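Local coordinates for protein H127A/Y244A mutant of alginate lyase AlyC3 in complex with dimannuronate (Psychromonas sp., PDB 7C8F) that probably cleaves alginate by beta-elimination as a PL7-family lyase, held here as an engineered double mutant with dimannuronate bound in its cleft, at residues Q21-E26 with V80-N85; Y95-E100 with S236-G241; S115-I120 with L142-W147; A160-N165 with K190-G195. All blocks are in the same frame, centred on the assembly; numbering follows the deposited sequence.

In the fold
All four contacts reach the same curved antiparallel sheet of a beta-jelly-roll sandwich, and they illustrate how one scaffold carries both packing and substrate recognition. Contact 1 rests the end of helix 18-25 on strand 77-82, and contact 2 uses the neighbouring strand 235-240, with centres about 9 Å apart; Val-82 N lies 3.0 Å from Phe-238 O. Contact 2 crosses to the second sheet. Contact 3, centred about 16 Å from contact 2, brings Gln-117 and Arg-144 to the bound mannuronate. Contact 4 continues the sheet outward, centred about 11 Å from contact 3, with Met-161 N 2.9 Å from Arg-144 O. Contacts 1 and 3 lie on opposite sides of the chain's centre.

Contact 1: residues Q21-E26 with V80-N85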
# COMPACT_ATOMS: atom_id res chain seq x y z
N GLN B 21 27.31 -10.90 -18.54
CA GLN B 21 27.95 -9.75 -17.94
C GLN B 21 26.95 -8.66 -17.58
O GLN B 21 27.04 -8.05 -16.51
CB GLN B 21 29.07 -9.23 -18.85
CG GLN B 21 30.32 -10.08 -18.69
CD GLN B 21 31.33 -9.88 -19.79
OE1 GLN B 21 31.14 -9.08 -20.70
NE2 GLN B 21 32.42 -10.63 -19.72
N HIS B 22 25.99 -8.37 -18.46
CA HIS B 22 25.11 -7.25 -18.19
C HIS B 22 24.24 -7.50 -16.96
O HIS B 22 24.13 -6.64 -16.08
CB HIS B 22 24.26 -6.88 -19.40
CG HIS B 22 23.30 -5.77 -19.13
ND1 HIS B 22 21.96 -5.99 -18.91
CD2 HIS B 22 23.48 -4.43 -19.00
CE1 HIS B 22 21.35 -4.84 -18.68
NE2 HIS B 22 22.26 -3.88 -18.74
N VAL B 23 23.58 -8.66 -16.89
CA VAL B 23 22.73 -8.89 -15.72
C VAL B 23 23.56 -8.86 -14.44
O VAL B 23 23.11 -8.37 -13.41
CB VAL B 23 21.90 -10.19 -15.85
CG1 VAL B 23 22.78 -11.43 -15.78
CG2 VAL B 23 20.82 -10.22 -14.75
N LEU B 24 24.80 -9.36 -14.49
CA LEU B 24 25.63 -9.33 -13.30
C LEU B 24 25.93 -7.89 -12.87
O LEU B 24 25.86 -7.57 -11.67
CB LEU B 24 26.91 -10.13 -13.51
CG LEU B 24 26.65 -11.62 -13.77
CD1 LEU B 24 28.00 -12.32 -14.00
CD2 LEU B 24 25.92 -12.25 -12.61
N THR B 25 26.22 -6.99 -13.78
CA THR B 25 26.50 -5.60 -13.39
C THR B 25 25.31 -4.90 -12.79
O THR B 25 25.44 -3.95 -12.12
CB THR B 25 27.02 -4.74 -14.56
OG1 THR B 25 26.07 -4.67 -15.61
CG2 THR B 25 28.32 -5.27 -15.09
N GLU B 26 24.15 -5.43 -13.07
CA GLU B 26 22.90 -4.87 -12.57
C GLU B 26 22.41 -5.50 -11.28
O GLU B 26 21.38 -5.18 -10.80
CB GLU B 26 21.82 -5.07 -13.64
CG GLU B 26 21.98 -4.23 -14.91
CD GLU B 26 21.67 -2.78 -14.69
OE1 GLU B 26 20.63 -2.50 -14.13
OE2 GLU B 26 22.46 -1.92 -15.07
N VAL B 80 20.99 -14.39 -7.85
CA VAL B 80 21.32 -13.05 -8.31
C VAL B 80 20.10 -12.17 -8.11
O VAL B 80 18.98 -12.53 -8.51
CB VAL B 80 21.75 -13.09 -9.78
CG1 VAL B 80 21.70 -11.71 -10.40
CG2 VAL B 80 23.16 -13.68 -9.92
N ARG B 81 20.30 -11.01 -7.47
CA ARG B 81 19.23 -10.08 -7.11
C ARG B 81 19.47 -8.81 -7.92
O ARG B 81 20.45 -8.09 -7.68
CB ARG B 81 19.24 -9.81 -5.60
CG ARG B 81 18.05 -8.99 -5.07
CD ARG B 81 18.28 -7.47 -5.17
NE ARG B 81 17.44 -6.75 -4.19
CZ ARG B 81 16.67 -5.70 -4.45
NH1 ARG B 81 15.98 -5.13 -3.46
NH2 ARG B 81 16.61 -5.17 -5.67
N VAL B 82 18.61 -8.56 -8.90
CA VAL B 82 18.74 -7.37 -9.74
C VAL B 82 18.41 -6.14 -8.90
O VAL B 82 17.39 -6.10 -8.21
CB VAL B 82 17.84 -7.49 -10.99
CG1 VAL B 82 18.01 -6.28 -11.89
CG2 VAL B 82 18.16 -8.78 -11.77
N HIS B 83 19.29 -5.13 -8.96
CA HIS B 83 19.23 -4.04 -7.98
C HIS B 83 18.02 -3.13 -8.12
O HIS B 83 17.58 -2.55 -7.13
CB HIS B 83 20.51 -3.22 -8.07
CG HIS B 83 21.64 -3.82 -7.30
ND1 HIS B 83 22.92 -3.91 -7.81
CD2 HIS B 83 21.68 -4.34 -6.05
CE1 HIS B 83 23.71 -4.45 -6.89
NE2 HIS B 83 22.98 -4.72 -5.82
N LYS B 84 17.50 -2.95 -9.33
CA LYS B 84 16.42 -1.98 -9.52
C LYS B 84 15.17 -2.38 -8.74
O LYS B 84 14.63 -3.47 -8.93
CB LYS B 84 16.09 -1.88 -11.01
CG LYS B 84 14.94 -0.93 -11.33
CD LYS B 84 15.35 0.52 -11.12
CE LYS B 84 14.18 1.46 -11.39
NZ LYS B 84 14.57 2.90 -11.22
N ASN B 85 14.67 -1.48 -7.90
CA ASN B 85 13.36 -1.64 -7.26
C ASN B 85 12.39 -0.82 -8.09
O ASN B 85 12.31 0.41 -7.96
CB ASN B 85 13.36 -1.19 -5.81
CG ASN B 85 14.36 -1.95 -4.95
OD1 ASN B 85 14.46 -3.18 -5.02
ND2 ASN B 85 15.12 -1.21 -4.15
O HOH W 1 24.04 -2.79 -10.00
O HOH W 2 19.58 -3.10 -11.54
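Leu-24 and Val-80 meet methyl to methyl where the last turn of helix 18-25 packs on strand 77-82. In one of the two modelled conformers of Val-80, Leu-24 CD2 approaches Val-80 CG2 at 4.1 Å, the two side chains crossing at about a right angle. Leu-24 extends its CG opposite the carbonyl carbon (chi1 -63°), and the end of the side chain swings back to the strand. Beside this pair, Val-23 CG2 and Val-82 CG2 meet at 4.2 Å, and Tyr-260 of the other sheet touches both valines.

The polar part follows where the helix has ended. The carbonyl of Glu-26 receives the amide of His-83 at 2.8 Å from O to N, an almost straight bond (173°) lying in the carbonyl plane. The same oxygen accepts a hydrogen bond from water 2, which also donates to Glu-26 OE1, so the water ties the bent glutamate side chain back to its own backbone. CB of His-83 sits 3.5 Å from Glu-26 O. With CG beside its backbone N (chi1 -82°), the imidazole turns so that ND1 meets water 1 in the ring plane at 2.7 Å; this water donates to Thr-25 O and bridges the helix end to His-83. The other ring nitrogen, NE2, bonds to Glu-28.

On the far flank, Arg-81 grips Asn-85 OD1 end-on with NH1 and NH2, and its NH2 also reaches Val-82 O, tying residues 81-85 together. Such a short amphipathic helix, packed by aliphatic residues and closed by backbone and water bonds, lies here against the PL7 beta-jelly roll.

Contact 2: residues Y95-E100 with S236-G241; sequences YTLSAE and SYFKAG
Leu-97 and Phe-238 meet between the two facing sheets of the beta-jelly roll, among the side chains that fill the space there. Strands 95-100 and 236-240 belong to different sheets, yet run nearly parallel, 8° apart, with their axes 8.7 Å from each other at closest approach.

Leu-97 CB stands over the centre of the Phe-238 ring, 3.6 Å from the centroid and only 6° off the normal, a CH-pi contact. The leucine's CG points away from its own amide nitrogen (chi1 -172°), and Leu-97 CD2 lies 3.9 Å from Phe-238 CD1. The leucine and phenylalanine lie alongside one another, pointing opposite ways. At the rim, Phe-238 CZ comes to 3.5 Å from Tyr-95 O, near the ring plane, while Tyr-95 CB touches Phe-238 CE2 at 4.0 Å. Farther on, Leu-97 CD2 meets Ala-240 CB at 4.5 Å. Val-82, Val-125 and Tyr-260 also touch the phenylalanine, and Phe-86 meets its ring at an inclined angle.

An alanine at Phe-238 is likely to leave Leu-97 CB without the ring face beneath it and open a gap between the sheets. No hydrogen bond joins the two segments. Cohesion between them therefore rests on dispersion and close apolar fit, with a carbonyl oxygen set against the weakly positive rim of the aromatic ring.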
# COMPACT_ATOMS: atom_id res chain seq x y z
N TYR B 95 9.78 -3.88 -17.29
CA TYR B 95 11.00 -4.52 -16.81
C TYR B 95 10.93 -6.00 -17.12
O TYR B 95 9.93 -6.66 -16.79
CB TYR B 95 11.16 -4.29 -15.30
CG TYR B 95 11.19 -2.80 -15.01
CD1 TYR B 95 10.02 -2.10 -14.77
CD2 TYR B 95 12.38 -2.10 -15.06
CE1 TYR B 95 10.04 -0.74 -14.56
CE2 TYR B 95 12.41 -0.73 -14.84
CZ TYR B 95 11.23 -0.06 -14.60
OH TYR B 95 11.23 1.31 -14.36
N THR B 96 11.96 -6.53 -17.79
CA THR B 96 11.92 -7.89 -18.31
C THR B 96 13.10 -8.70 -17.82
O THR B 96 14.25 -8.26 -17.90
CB THR B 96 11.87 -7.92 -19.84
OG1 THR B 96 10.69 -7.22 -20.29
CG2 THR B 96 11.81 -9.36 -20.34
N LEU B 97 12.82 -9.90 -17.32
CA LEU B 97 13.83 -10.88 -16.97
C LEU B 97 13.64 -12.05 -17.92
O LEU B 97 12.53 -12.60 -18.02
CB LEU B 97 13.64 -11.34 -15.52
CG LEU B 97 14.75 -12.22 -14.97
CD1 LEU B 97 16.00 -11.35 -14.70
CD2 LEU B 97 14.27 -12.96 -13.70
N SER B 98 14.69 -12.40 -18.61
CA SER B 98 14.66 -13.48 -19.56
C SER B 98 15.65 -14.54 -19.20
O SER B 98 16.78 -14.25 -19.00
CB SER B 98 14.99 -12.98 -20.96
OG SER B 98 14.15 -11.97 -21.37
N ALA B 99 15.19 -15.78 -19.15
CA ALA B 99 16.03 -16.87 -18.82
C ALA B 99 15.76 -18.12 -19.64
O ALA B 99 14.73 -18.28 -20.17
CB ALA B 99 15.84 -17.20 -17.35
N GLU B 100 16.76 -18.99 -19.70
CA GLU B 100 16.63 -20.32 -20.27
C GLU B 100 17.21 -21.20 -19.18
O GLU B 100 18.31 -21.06 -18.83
CB GLU B 100 17.31 -20.52 -21.59
CG GLU B 100 16.67 -19.73 -22.68
CD GLU B 100 17.40 -19.79 -24.00
OE1 GLU B 100 18.47 -20.41 -24.03
OE2 GLU B 100 16.88 -19.22 -24.95
N SER B 236 9.22 -3.34 -6.71
CA SER B 236 9.43 -4.77 -6.90
C SER B 236 10.78 -5.02 -7.57
O SER B 236 11.40 -4.11 -8.13
CB SER B 236 8.27 -5.37 -7.69
OG SER B 236 7.04 -5.15 -6.98
N TYR B 237 11.24 -6.27 -7.50
CA TYR B 237 12.56 -6.58 -8.04
C TYR B 237 12.64 -8.04 -8.44
O TYR B 237 11.87 -8.89 -7.95
CB TYR B 237 13.70 -6.23 -7.08
CG TYR B 237 13.69 -6.93 -5.73
CD1 TYR B 237 13.00 -6.39 -4.64
CD2 TYR B 237 14.41 -8.10 -5.54
CE1 TYR B 237 13.03 -7.02 -3.41
CE2 TYR B 237 14.45 -8.73 -4.31
CZ TYR B 237 13.76 -8.19 -3.24
OH TYR B 237 13.78 -8.80 -2.00
N PHE B 238 13.59 -8.34 -9.32
CA PHE B 238 13.81 -9.68 -9.84
C PHE B 238 14.90 -10.42 -9.07
O PHE B 238 15.91 -9.83 -8.66
CB PHE B 238 14.29 -9.63 -11.29
CG PHE B 238 13.24 -9.22 -12.28
CD1 PHE B 238 12.06 -9.95 -12.42
CD2 PHE B 238 13.47 -8.16 -13.15
CE1 PHE B 238 11.12 -9.58 -13.37
CE2 PHE B 238 12.54 -7.81 -14.10
CZ PHE B 238 11.36 -8.51 -14.22
N LYS B 239 14.72 -11.74 -8.93
CA LYS B 239 15.78 -12.64 -8.50
C LYS B 239 15.76 -13.88 -9.38
O LYS B 239 14.71 -14.29 -9.89
CB LYS B 239 15.62 -13.10 -7.05
CG LYS B 239 15.74 -11.94 -6.07
CD LYS B 239 15.95 -12.40 -4.64
CE LYS B 239 14.67 -12.94 -4.03
NZ LYS B 239 14.94 -13.38 -2.62
N ALA B 240 16.92 -14.50 -9.53
CA ALA B 240 17.08 -15.72 -10.29
C ALA B 240 18.17 -16.56 -9.66
O ALA B 240 19.20 -16.03 -9.24
CB ALA B 240 17.44 -15.42 -11.76
N GLY B 241 17.94 -17.87 -9.60
CA GLY B 241 18.93 -18.80 -9.07
C GLY B 241 18.23 -20.02 -8.54
O GLY B 241 17.41 -20.61 -9.26

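Contact 3: residues S115-I120 with L142-W147. With BEM (beta-D-mannopyranuronic acid), chain D.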
# COMPACT_ATOMS: atom_id res chain seq x y z
N SER B 115 9.37 -32.43 3.26
CA SER B 115 8.63 -31.18 3.12
C SER B 115 7.27 -31.44 2.51
O SER B 115 7.12 -32.29 1.63
CB SER B 115 9.41 -30.22 2.22
OG SER B 115 8.66 -29.04 1.96
N LYS B 116 6.26 -30.70 2.98
CA LYS B 116 4.95 -30.73 2.35
C LYS B 116 4.93 -29.93 1.06
O LYS B 116 4.01 -30.10 0.25
CB LYS B 116 3.89 -30.19 3.31
CG LYS B 116 3.79 -30.94 4.63
CD LYS B 116 2.74 -30.32 5.55
CE LYS B 116 1.32 -30.58 5.05
NZ LYS B 116 0.83 -31.95 5.42
N GLN B 117 5.92 -29.07 0.84
CA GLN B 117 5.96 -28.19 -0.33
C GLN B 117 6.72 -28.82 -1.49
O GLN B 117 6.19 -28.94 -2.60
CB GLN B 117 6.61 -26.87 0.08
CG GLN B 117 6.41 -25.75 -0.90
CD GLN B 117 6.75 -24.41 -0.31
OE1 GLN B 117 7.08 -24.31 0.88
NE2 GLN B 117 6.69 -23.37 -1.13
N ASN B 118 7.96 -29.25 -1.27
CA ASN B 118 8.76 -29.92 -2.30
C ASN B 118 8.78 -29.12 -3.60
O ASN B 118 8.35 -29.57 -4.66
CB ASN B 118 8.33 -31.37 -2.50
CG ASN B 118 8.98 -32.30 -1.49
OD1 ASN B 118 9.79 -31.86 -0.67
ND2 ASN B 118 8.63 -33.58 -1.54
N GLU B 119 9.33 -27.89 -3.50
CA GLU B 119 9.50 -26.98 -4.62
C GLU B 119 10.93 -26.48 -4.66
O GLU B 119 11.61 -26.39 -3.63
CB GLU B 119 8.55 -25.75 -4.50
CG GLU B 119 7.08 -26.12 -4.62
CD GLU B 119 6.13 -25.03 -4.19
OE1 GLU B 119 6.57 -23.89 -3.91
OE2 GLU B 119 4.92 -25.33 -4.11
N ILE B 120 11.40 -26.17 -5.87
CA ILE B 120 12.61 -25.37 -6.09
C ILE B 120 12.17 -24.11 -6.81
O ILE B 120 11.61 -24.19 -7.91
CB ILE B 120 13.66 -26.12 -6.93
CG1 ILE B 120 14.18 -27.34 -6.17
CG2 ILE B 120 14.83 -25.16 -7.30
CD1 ILE B 120 14.82 -28.40 -7.07
N LEU B 142 5.58 -11.41 -5.25
CA LEU B 142 4.54 -11.35 -6.27
C LEU B 142 4.50 -12.64 -7.07
O LEU B 142 3.42 -13.17 -7.36
CB LEU B 142 4.77 -10.16 -7.20
CG LEU B 142 3.79 -10.06 -8.37
CD1 LEU B 142 2.36 -9.89 -7.88
CD2 LEU B 142 4.18 -8.93 -9.31
N LEU B 143 5.67 -13.17 -7.44
CA LEU B 143 5.76 -14.34 -8.30
C LEU B 143 6.89 -15.23 -7.84
O LEU B 143 7.99 -14.74 -7.59
CB LEU B 143 6.04 -13.90 -9.75
CG LEU B 143 6.44 -15.03 -10.72
CD1 LEU B 143 5.26 -15.99 -10.98
CD2 LEU B 143 6.96 -14.44 -12.04
N ARG B 144 6.63 -16.52 -7.84
CA ARG B 144 7.62 -17.52 -7.74
C ARG B 144 7.43 -18.48 -8.95
O ARG B 144 6.37 -18.98 -9.14
CB ARG B 144 7.57 -18.33 -6.44
CG ARG B 144 7.90 -17.57 -5.19
CD ARG B 144 8.03 -18.53 -4.01
NE ARG B 144 6.83 -19.29 -3.76
CZ ARG B 144 6.76 -20.60 -3.71
NH1 ARG B 144 7.80 -21.32 -3.93
NH2 ARG B 144 5.62 -21.18 -3.50
N VAL B 145 8.47 -18.71 -9.71
CA VAL B 145 8.47 -19.68 -10.78
C VAL B 145 9.22 -20.86 -10.18
O VAL B 145 10.34 -20.76 -9.81
CB VAL B 145 9.11 -19.20 -12.09
CG1 VAL B 145 9.01 -20.30 -13.14
CG2 VAL B 145 8.41 -17.96 -12.60
N VAL B 146 8.53 -21.99 -10.12
CA VAL B 146 9.03 -23.17 -9.48
C VAL B 146 8.94 -24.46 -10.25
O VAL B 146 8.19 -24.56 -11.16
CB VAL B 146 8.23 -23.45 -8.16
CG1 VAL B 146 8.15 -22.22 -7.32
CG2 VAL B 146 6.82 -23.98 -8.42
N TRP B 147 9.74 -25.42 -9.82
CA TRP B 147 9.65 -26.80 -10.26
C TRP B 147 9.01 -27.41 -9.04
O TRP B 147 9.43 -27.18 -7.97
CB TRP B 147 10.99 -27.46 -10.54
CG TRP B 147 10.85 -28.91 -10.94
CD1 TRP B 147 10.80 -29.37 -12.19
CD2 TRP B 147 10.75 -30.04 -10.08
NE1 TRP B 147 10.67 -30.72 -12.19
CE2 TRP B 147 10.62 -31.16 -10.90
CE3 TRP B 147 10.75 -30.22 -8.72
CZ2 TRP B 147 10.52 -32.42 -10.40
CZ3 TRP B 147 10.65 -31.48 -8.23
CH2 TRP B 147 10.54 -32.56 -9.08
C1 BEM D . 8.35 -17.47 1.07
C2 BEM D . 8.27 -19.00 1.09
O2 BEM D . 7.71 -19.44 2.31
C3 BEM D . 7.33 -19.45 -0.01
O3 BEM D . 7.06 -20.81 0.10
C4 BEM D . 6.00 -18.86 0.31
O4 BEM D . 4.98 -19.43 -0.46
C5 BEM D . 6.13 -17.39 0.15
O5 BEM D . 7.04 -16.98 1.13
C6 BEM D . 4.82 -16.75 0.37
O6B BEM D . 4.55 -16.31 1.46
O6A BEM D . 4.20 -16.51 -0.63
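Glu-119 OE1 gathers three donors, two from Arg-144. The arginine grips this single oxygen end-on, NH1 at 2.8 Å from OE1 and NH2 at 2.9 Å, in a salt bridge with carboxylate and guanidinium nearly coplanar (17° apart). NH1 arrives close to the C-O axis, whereas NH2 uses the syn lone pair. The third donor, Gln-117 NE2, comes from above the carboxylate plane, 2.8 Å from OE1. Gln-117 NE2 and Arg-144 NH2, 3.4 Å apart, are both donors, so they share the acceptor rather than bond to each other; the amide and guanidinium planes stand nearly perpendicular.

Gln-117 NE2 also reaches the sugar, 2.9 Å from O3 of the mannuronate in an almost straight bond (169°). With CG opposite the backbone N (chi1 -165°) and the chain extended, the amide is carried that far. The same mannuronate lies over one face of the Arg-144 guanidinium, and Tyr-189, His-140 and Lys-170 supply further hydrogen bonds. Carboxylate OE2 pairs with Lys-148, and Arg-144 NH1 has a second acceptor in Thr-121. A leucine in place of Arg-144 removes both donors, and would probably leave Glu-119 OE1 with Gln-117 alone among these donors and the mannuronate without the guanidinium face beneath it.

Next to this network, Ile-120 and Trp-147 form an antiparallel hydrogen-bonded pair: Ile-120 N to Trp-147 O is 3.1 Å, Trp-147 N to Ile-120 O 2.9 Å. Strand 119-129 also pairs with strands 235-240 and 242-245, with a G1 bulge at Asn-118 and Glu-119 opposite Gln-245, while strand 143-148 pairs on its other side with strand 157-163.

Contact 4: residues A160-N165 with K190-G195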
# COMPACT_ATOMS: atom_id res chain seq x y z
N ALA B 160 3.80 -21.07 -12.06
CA ALA B 160 3.89 -19.69 -11.57
C ALA B 160 2.94 -19.54 -10.40
O ALA B 160 1.73 -19.71 -10.55
CB ALA B 160 3.52 -18.70 -12.67
N MET B 161 3.49 -19.26 -9.22
CA MET B 161 2.72 -19.02 -8.01
C MET B 161 2.62 -17.52 -7.86
O MET B 161 3.63 -16.85 -7.59
CB MET B 161 3.44 -19.64 -6.82
CG MET B 161 3.81 -21.12 -7.00
SD MET B 161 2.35 -22.15 -7.29
CE MET B 161 3.03 -23.81 -7.10
N VAL B 162 1.44 -16.96 -8.05
CA VAL B 162 1.24 -15.52 -8.10
C VAL B 162 0.45 -15.07 -6.89
O VAL B 162 -0.70 -15.50 -6.69
CB VAL B 162 0.56 -15.10 -9.41
CG1 VAL B 162 0.33 -13.59 -9.45
CG2 VAL B 162 1.40 -15.54 -10.61
N LYS B 163 1.04 -14.20 -6.08
CA LYS B 163 0.31 -13.59 -4.98
C LYS B 163 -0.70 -12.62 -5.58
O LYS B 163 -0.34 -11.75 -6.39
CB LYS B 163 1.33 -12.86 -4.10
CG LYS B 163 0.79 -11.92 -3.03
CD LYS B 163 0.02 -12.64 -1.91
CE LYS B 163 -0.12 -11.65 -0.73
NZ LYS B 163 -1.04 -12.10 0.35
N ASN B 164 -1.99 -12.79 -5.21
CA ASN B 164 -3.10 -12.15 -5.91
C ASN B 164 -3.77 -11.03 -5.10
O ASN B 164 -4.90 -10.65 -5.41
CB ASN B 164 -4.14 -13.20 -6.31
CG ASN B 164 -4.95 -12.79 -7.52
OD1 ASN B 164 -4.50 -12.01 -8.35
ND2 ASN B 164 -6.16 -13.31 -7.62
N ASN B 165 -3.11 -10.55 -4.06
CA ASN B 165 -3.50 -9.32 -3.37
C ASN B 165 -2.24 -8.77 -2.71
O ASN B 165 -1.16 -9.35 -2.86
CB ASN B 165 -4.67 -9.56 -2.39
CG ASN B 165 -4.34 -10.60 -1.31
OD1 ASN B 165 -3.22 -10.66 -0.81
ND2 ASN B 165 -5.34 -11.41 -0.95
N LYS B 190 -2.90 -17.23 -7.04
CA LYS B 190 -3.34 -17.82 -8.30
C LYS B 190 -2.18 -18.61 -8.87
O LYS B 190 -1.04 -18.12 -8.90
CB LYS B 190 -3.76 -16.71 -9.27
CG LYS B 190 -4.43 -17.21 -10.53
CD LYS B 190 -5.15 -16.09 -11.27
CE LYS B 190 -5.67 -16.57 -12.62
NZ LYS B 190 -6.39 -17.85 -12.52
N LYS B 191 -2.44 -19.84 -9.29
CA LYS B 191 -1.39 -20.72 -9.77
C LYS B 191 -1.59 -21.01 -11.25
O LYS B 191 -2.72 -21.28 -11.69
CB LYS B 191 -1.38 -22.03 -8.96
CG LYS B 191 -1.22 -21.77 -7.46
CD LYS B 191 -1.14 -23.05 -6.64
CE LYS B 191 -2.50 -23.69 -6.47
NZ LYS B 191 -2.47 -24.76 -5.43
N TYR B 192 -0.50 -20.94 -12.02
CA TYR B 192 -0.53 -21.21 -13.45
C TYR B 192 0.40 -22.36 -13.78
O TYR B 192 1.57 -22.37 -13.37
CB TYR B 192 -0.07 -19.98 -14.25
CG TYR B 192 -0.93 -18.74 -14.06
CD1 TYR B 192 -0.67 -17.84 -13.05
CD2 TYR B 192 -2.00 -18.47 -14.92
CE1 TYR B 192 -1.45 -16.70 -12.88
CE2 TYR B 192 -2.78 -17.34 -14.76
CZ TYR B 192 -2.50 -16.46 -13.74
OH TYR B 192 -3.28 -15.32 -13.58
N ASP B 193 -0.11 -23.34 -14.54
CA ASP B 193 0.66 -24.48 -15.00
C ASP B 193 1.50 -24.03 -16.19
O ASP B 193 0.96 -23.64 -17.23
CB ASP B 193 -0.31 -25.57 -15.42
CG ASP B 193 0.36 -26.89 -15.76
OD1 ASP B 193 1.60 -27.01 -15.78
OD2 ASP B 193 -0.42 -27.85 -16.03
N LEU B 194 2.82 -24.07 -16.03
CA LEU B 194 3.70 -23.67 -17.10
C LEU B 194 4.22 -24.86 -17.89
O LEU B 194 5.10 -24.69 -18.74
CB LEU B 194 4.86 -22.83 -16.55
CG LEU B 194 4.44 -21.59 -15.75
CD1 LEU B 194 5.67 -20.81 -15.29
CD2 LEU B 194 3.50 -20.70 -16.56
N GLY B 195 3.69 -26.05 -17.63
CA GLY B 195 4.00 -27.23 -18.42
C GLY B 195 4.92 -28.21 -17.69
O GLY B 195 5.66 -27.86 -16.76
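Ala-160, Val-162, Tyr-192 and Leu-194 form the apolar centre of an antiparallel strand pair in the curved sheet of the jelly roll. Val-162 lays CG2 against the edge of the Tyr-192 ring, 3.8 Å from CE1. The other valine methyl, CG1, takes the position trans to the amide nitrogen (chi1 179°), and CG2 is thereby left on the side where the tyrosine lies. Ala-160 CB rests against Tyr-192 CB at 4.1 Å and against Leu-194 CD1 at 4.0 Å. Residues of the other sheet close over this side: Ile-216 on Ala-160, Leu-214 on Val-162 and Val-224 on Tyr-192.

Between the strands, two hydrogen-bonded pairs flank a non-hydrogen-bonded one. In the pair of Ala-160 and Tyr-192 each residue donates its N-H to the other's carbonyl, as in that of Val-162 and Lys-190, the shortest of the four bonds being Lys-190 N to Val-162 O at 2.8 Å. The Ala-160 carbonyl is met by a CA-H of Lys-191 as well.

On the reverse face the middle pair sets Met-161 beside Lys-191. The methionine chain is bent at chi2 (-60°), which brings its sulfur alongside the aliphatic part of the lysine, Met-161 SD to Lys-191 CG 3.6 Å, while the ammonium end of the lysine leads away from the strand. Met-161 also packs on Arg-144, so this face lies beside a residue of the sugar pocket.

At the border the contact becomes polar. Asn-164 bonds weakly to His-226 through OD1, and it borders Lys-190, with Asn-164 CB 4.3 Å from Lys-190 N.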